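Local coordinates for protein PspGI restriction endonuclease (Pyrococcus sp. GI-H, PDB 3BM3) that probably cuts DNA at a specific site as a type II restriction endonuclease, and is caught here in complex with its substrate DNA, at residues C[62-65]-C[66-70]; C[104-107]-C[108-111]. The protein carries 2 engineered substitutions. All coordinates share one frame; numbering follows the deposited sequence.

Interaction 1. Residues C[62-65]-C[66-70]. With nucleotides of chain A.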
loop_
_atom_site.group_PDB
_atom_site.type_symbol
_atom_site.label_atom_id
_atom_site.label_comp_id
_atom_site.label_asym_id
_atom_site.label_seq_id
_atom_site.Cartn_x
_atom_site.Cartn_y
_atom_site.Cartn_z
ATOM N N LYS C 62 24.624 0.357 2.968
ATOM C CA LYS C 62 25.499 0.887 4.002
ATOM C C LYS C 62 24.722 1.669 5.039
ATOM O O LYS C 62 24.943 1.485 6.247
ATOM C CB LYS C 62 26.613 1.754 3.418
ATOM C CG LYS C 62 27.681 2.107 4.414
ATOM C CD LYS C 62 28.323 0.814 4.995
ATOM C CE LYS C 62 29.802 0.884 5.251
ATOM N NZ LYS C 62 30.328 -0.510 5.440
ATOM N N ALA C 63 23.782 2.497 4.584
ATOM C CA ALA C 63 22.933 3.275 5.507
ATOM C C ALA C 63 22.145 2.310 6.359
ATOM O O ALA C 63 21.993 2.540 7.550
ATOM C CB ALA C 63 21.995 4.167 4.736
ATOM N N PHE C 64 21.665 1.229 5.760
ATOM C CA PHE C 64 20.899 0.201 6.536
ATOM C C PHE C 64 21.793 -0.442 7.598
ATOM O O PHE C 64 21.416 -0.601 8.756
ATOM C CB PHE C 64 20.327 -0.844 5.616
ATOM C CG PHE C 64 19.385 -1.808 6.285
ATOM C CD1 PHE C 64 18.677 -1.449 7.419
ATOM C CD2 PHE C 64 19.134 -3.046 5.720
ATOM C CE1 PHE C 64 17.811 -2.308 8.022
ATOM C CE2 PHE C 64 18.232 -3.925 6.322
ATOM C CZ PHE C 64 17.562 -3.532 7.486
ATOM N N GLU C 65 23.002 -0.790 7.215
ATOM C CA GLU C 65 23.936 -1.343 8.174
ATOM C C GLU C 65 24.205 -0.385 9.348
ATOM O O GLU C 65 24.221 -0.805 10.516
ATOM C CB GLU C 65 25.236 -1.744 7.468
ATOM C CG GLU C 65 26.411 -1.905 8.350
ATOM C CD GLU C 65 27.701 -1.674 7.573
ATOM O OE1 GLU C 65 27.748 -2.082 6.386
ATOM O OE2 GLU C 65 28.628 -1.052 8.154
ATOM N N ILE C 66 24.382 0.896 9.068
ATOM C CA ILE C 66 24.577 1.876 10.111
ATOM C C ILE C 66 23.341 1.965 10.987
ATOM O O ILE C 66 23.437 1.926 12.229
ATOM C CB ILE C 66 24.943 3.259 9.522
ATOM C CG1 ILE C 66 26.354 3.160 8.938
ATOM C CG2 ILE C 66 24.926 4.340 10.573
ATOM C CD1 ILE C 66 26.711 4.317 8.026
ATOM N N TYR C 67 22.193 2.083 10.338
ATOM C CA TYR C 67 20.930 2.087 11.056
ATOM C C TYR C 67 20.896 0.881 12.017
ATOM O O TYR C 67 20.554 0.999 13.175
ATOM C CB TYR C 67 19.758 1.992 10.075
ATOM C CG TYR C 67 18.517 1.691 10.839
ATOM C CD1 TYR C 67 17.832 2.706 11.478
ATOM C CD2 TYR C 67 18.101 0.371 11.012
ATOM C CE1 TYR C 67 16.720 2.400 12.254
ATOM C CE2 TYR C 67 17.024 0.061 11.753
ATOM C CZ TYR C 67 16.342 1.074 12.385
ATOM O OH TYR C 67 15.293 0.745 13.167
ATOM N N LYS C 68 21.209 -0.299 11.514
ATOM C CA LYS C 68 21.071 -1.489 12.373
ATOM C C LYS C 68 22.004 -1.460 13.563
ATOM O O LYS C 68 21.671 -1.965 14.628
ATOM C CB LYS C 68 21.267 -2.755 11.578
ATOM C CG LYS C 68 20.101 -3.011 10.660
ATOM C CD LYS C 68 20.143 -4.385 10.042
ATOM C CE LYS C 68 21.250 -4.513 9.029
ATOM N NZ LYS C 68 21.105 -5.758 8.224
ATOM N N GLU C 69 23.188 -0.887 13.382
ATOM C CA GLU C 69 24.109 -0.723 14.490
ATOM C C GLU C 69 23.515 0.184 15.537
ATOM O O GLU C 69 23.613 -0.085 16.730
ATOM C CB GLU C 69 25.438 -0.140 14.014
ATOM C CG GLU C 69 26.232 -1.073 13.101
ATOM C CD GLU C 69 27.525 -0.426 12.592
ATOM O OE1 GLU C 69 28.368 -0.060 13.436
ATOM O OE2 GLU C 69 27.714 -0.301 11.347
ATOM N N TYR C 70 22.904 1.269 15.099
ATOM C CA TYR C 70 22.225 2.167 16.033
ATOM C C TYR C 70 21.027 1.488 16.675
ATOM O O TYR C 70 20.811 1.601 17.871
ATOM C CB TYR C 70 21.777 3.430 15.338
ATOM C CG TYR C 70 22.896 4.377 14.976
ATOM C CD1 TYR C 70 24.032 4.507 15.772
ATOM C CD2 TYR C 70 22.819 5.172 13.835
ATOM C CE1 TYR C 70 25.046 5.384 15.429
ATOM C CE2 TYR C 70 23.826 6.040 13.496
ATOM C CZ TYR C 70 24.923 6.163 14.304
ATOM O OH TYR C 70 25.952 7.032 14.004
ATOM P P DA A 6 10.735 -2.231 2.235
ATOM O OP1 DA A 6 10.882 -1.867 0.798
ATOM O OP2 DA A 6 11.135 -3.592 2.685
ATOM O "O5'" DA A 6 11.534 -1.129 3.056
ATOM C "C5'" DA A 6 11.806 -1.320 4.436
ATOM C "C4'" DA A 6 13.131 -2.019 4.585
ATOM O "O4'" DA A 6 14.226 -1.125 4.274
ATOM C "C3'" DA A 6 13.403 -2.553 5.990
ATOM O "O3'" DA A 6 13.790 -3.916 5.872
ATOM C "C2'" DA A 6 14.557 -1.699 6.486
ATOM C "C1'" DA A 6 15.270 -1.387 5.192
ATOM N N9 DA A 6 16.159 -0.225 5.218
ATOM C C8 DA A 6 17.018 0.148 4.217
ATOM N N7 DA A 6 17.720 1.217 4.493
ATOM C C5 DA A 6 17.294 1.578 5.762
ATOM C C6 DA A 6 17.667 2.628 6.614
ATOM N N6 DA A 6 18.586 3.545 6.297
ATOM N N1 DA A 6 17.059 2.706 7.817
ATOM C C2 DA A 6 16.140 1.782 8.130
ATOM N N3 DA A 6 15.705 0.748 7.413
ATOM C C4 DA A 6 16.330 0.700 6.223
#
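Phe64 and Lys68, one helical turn apart, pack closely beside a DNA base. Lys68 lays its chain over one face of the Phe64 ring, with CE 4.0 Å from the ring centroid and almost on its normal. NZ is 4.3 Å from the same centroid, a cation-pi contact. The opposite face of the ring takes the adenine of DA6 of chain A, with Phe64 CD1 3.4 Å from C4. Phe64 CG is anti to the backbone N (chi1 -172°), which swings the ring out to the base. Tyr67 CG is 3.5 Å from N1 of DA6 of chain A, so the base rests on Phe64 at its imidazole side and on Tyr67 at its pyrimidine side. This aromatic patch on helix 52-80 is consistent with a flipped-base pocket. With an alanine in place of Phe64, the adenine would probably lose the stacking surface at its imidazole side, and the Lys68 chain its ring. Beyond this packed side, Lys68 is exposed and Lys62, Glu65 and Glu69 partly so. The Glu65 and Glu69 OE2 atoms, 3.4 Å apart, probably repel each other. A salt bridge from Lys62 NZ to Glu65 OE1 (3.2 Å, syn lone pair) probably offsets part of this.

Interaction 2. Residues C[104-107]-C[108-111]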
loop_
_atom_site.group_PDB
_atom_site.type_symbol
_atom_site.label_atom_id
_atom_site.label_comp_id
_atom_site.label_asym_id
_atom_site.label_seq_id
_atom_site.Cartn_x
_atom_site.Cartn_y
_atom_site.Cartn_z
ATOM N N PHE C 104 15.718 5.694 0.512
ATOM C CA PHE C 104 15.755 5.585 -0.930
ATOM C C PHE C 104 15.476 6.945 -1.595
ATOM O O PHE C 104 16.183 7.368 -2.497
ATOM C CB PHE C 104 14.806 4.507 -1.412
ATOM C CG PHE C 104 14.821 4.315 -2.877
ATOM C CD1 PHE C 104 16.021 4.118 -3.541
ATOM C CD2 PHE C 104 13.654 4.346 -3.599
ATOM C CE1 PHE C 104 16.026 3.922 -4.931
ATOM C CE2 PHE C 104 13.674 4.149 -4.993
ATOM C CZ PHE C 104 14.876 3.951 -5.636
ATOM N N GLU C 105 14.535 7.685 -1.025
ATOM C CA GLU C 105 14.174 8.983 -1.530
ATOM C C GLU C 105 15.332 9.943 -1.357
ATOM O O GLU C 105 15.668 10.699 -2.264
ATOM C CB GLU C 105 12.896 9.465 -0.854
ATOM C CG GLU C 105 11.749 8.521 -1.277
ATOM C CD GLU C 105 10.352 8.785 -0.718
ATOM O OE1 GLU C 105 9.934 9.964 -0.647
ATOM O OE2 GLU C 105 9.638 7.772 -0.457
ATOM N N ILE C 106 16.013 9.876 -0.213
ATOM C CA ILE C 106 17.195 10.724 -0.033
ATOM C C ILE C 106 18.314 10.421 -1.025
ATOM O O ILE C 106 18.897 11.322 -1.624
ATOM C CB ILE C 106 17.734 10.641 1.385
ATOM C CG1 ILE C 106 16.687 11.230 2.340
ATOM C CG2 ILE C 106 19.084 11.360 1.464
ATOM C CD1 ILE C 106 16.927 10.958 3.819
ATOM N N ILE C 107 18.594 9.139 -1.181
ATOM C CA ILE C 107 19.577 8.679 -2.132
ATOM C C ILE C 107 19.242 9.195 -3.527
ATOM O O ILE C 107 20.101 9.721 -4.224
ATOM C CB ILE C 107 19.636 7.157 -2.060
ATOM C CG1 ILE C 107 20.258 6.773 -0.701
ATOM C CG2 ILE C 107 20.430 6.612 -3.222
ATOM C CD1 ILE C 107 20.183 5.259 -0.420
ATOM N N PHE C 108 17.972 9.101 -3.906
ATOM C CA PHE C 108 17.517 9.592 -5.184
ATOM C C PHE C 108 17.865 11.076 -5.326
ATOM O O PHE C 108 18.372 11.488 -6.383
ATOM C CB PHE C 108 16.018 9.350 -5.345
ATOM C CG PHE C 108 15.538 9.489 -6.754
ATOM C CD1 PHE C 108 15.681 8.436 -7.642
ATOM C CD2 PHE C 108 14.935 10.671 -7.203
ATOM C CE1 PHE C 108 15.242 8.566 -8.954
ATOM C CE2 PHE C 108 14.486 10.779 -8.507
ATOM C CZ PHE C 108 14.641 9.719 -9.358
ATOM N N THR C 109 17.628 11.877 -4.281
ATOM C CA THR C 109 17.948 13.306 -4.338
ATOM C C THR C 109 19.434 13.566 -4.525
ATOM O O THR C 109 19.825 14.509 -5.178
ATOM C CB THR C 109 17.419 14.107 -3.120
ATOM O OG1 THR C 109 18.165 13.785 -1.948
ATOM C CG2 THR C 109 15.994 13.766 -2.869
ATOM N N LYS C 110 20.256 12.740 -3.908
ATOM C CA LYS C 110 21.692 12.893 -4.033
ATOM C C LYS C 110 22.101 12.740 -5.479
ATOM O O LYS C 110 22.995 13.460 -5.973
ATOM C CB LYS C 110 22.383 11.851 -3.161
ATOM C CG LYS C 110 22.108 12.015 -1.693
ATOM C CD LYS C 110 22.403 13.446 -1.200
ATOM C CE LYS C 110 22.281 13.574 0.303
ATOM N NZ LYS C 110 22.214 15.026 0.738
ATOM N N LEU C 111 21.466 11.775 -6.143
ATOM C CA LEU C 111 21.705 11.552 -7.584
ATOM C C LEU C 111 21.170 12.707 -8.415
ATOM O O LEU C 111 21.862 13.221 -9.270
ATOM C CB LEU C 111 21.117 10.241 -8.046
ATOM C CG LEU C 111 21.893 9.025 -7.508
ATOM C CD1 LEU C 111 21.046 7.755 -7.506
ATOM C CD2 LEU C 111 23.178 8.820 -8.320
#
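In a mostly buried turn of the long helix 85-115, the Thr109 hydroxyl folds back onto the carbonyl of Ile106. Both residues lie within the EcoRII C-terminal family region, which belongs to the PD-(D/E)xK nuclease clan. The Thr109 OG1 to Ile106 O bond is short, at 2.6 Å. It meets a lone pair in the carbonyl plane, at a C=O...donor angle of 129°. The same oxygen accepts the backbone N of Lys110 at 3.0 Å, so two donors grip it. Thr109 OG1 sits between its own backbone N and carbonyl carbon (chi1 71°), and this brings it back to the preceding turn. The same torsion sets CG2 3.1 Å from Glu105 O. Further main-chain bonds run from Phe108 N to Phe104 O and from Leu111 N to Ile107 O.

The side chains spread to different neighbours. Phe104 stacks on Phe192 and Phe108 meets the rings of Phe139 and Phe250, tying the helix to the part of the fold that holds the mixed sheet, while Ile107 packs on Ala56 and Leu59 of helix 52-80. Within the turn, Ile107 CG2 is a loose 4.5 Å from Leu111 CD1. Glu105 OE1 is hydrogen-bonded to His121, and its side chain packs on a DNA sugar. Lys110 runs alongside Ile106 in the same direction. The Lys110 chain bends at chi2 (-52°) and carries NZ to a salt bridge with Glu25, while its CE stays 4.1 Å from Ile106 CG2.

Interactions 1 and 2 sit on two helices that follow each other in the chain. Interaction 1 (62-70) lies on helix 52-80 and comes first. Interaction 2 (104-111) lies on helix 85-115. Their centres are about 17 Å apart and their nearest atoms about 6 Å, so they do not touch. The two helices still meet, since side chains of each contact reach the other helix. Helix 20-31 packs against both sites. Both contacts reach the DNA, interaction 1 at a base and interaction 2 through Glu105 at a sugar. This is consistent with the helices carrying a base-contacting surface and also packing on the sheet region, all within one family region.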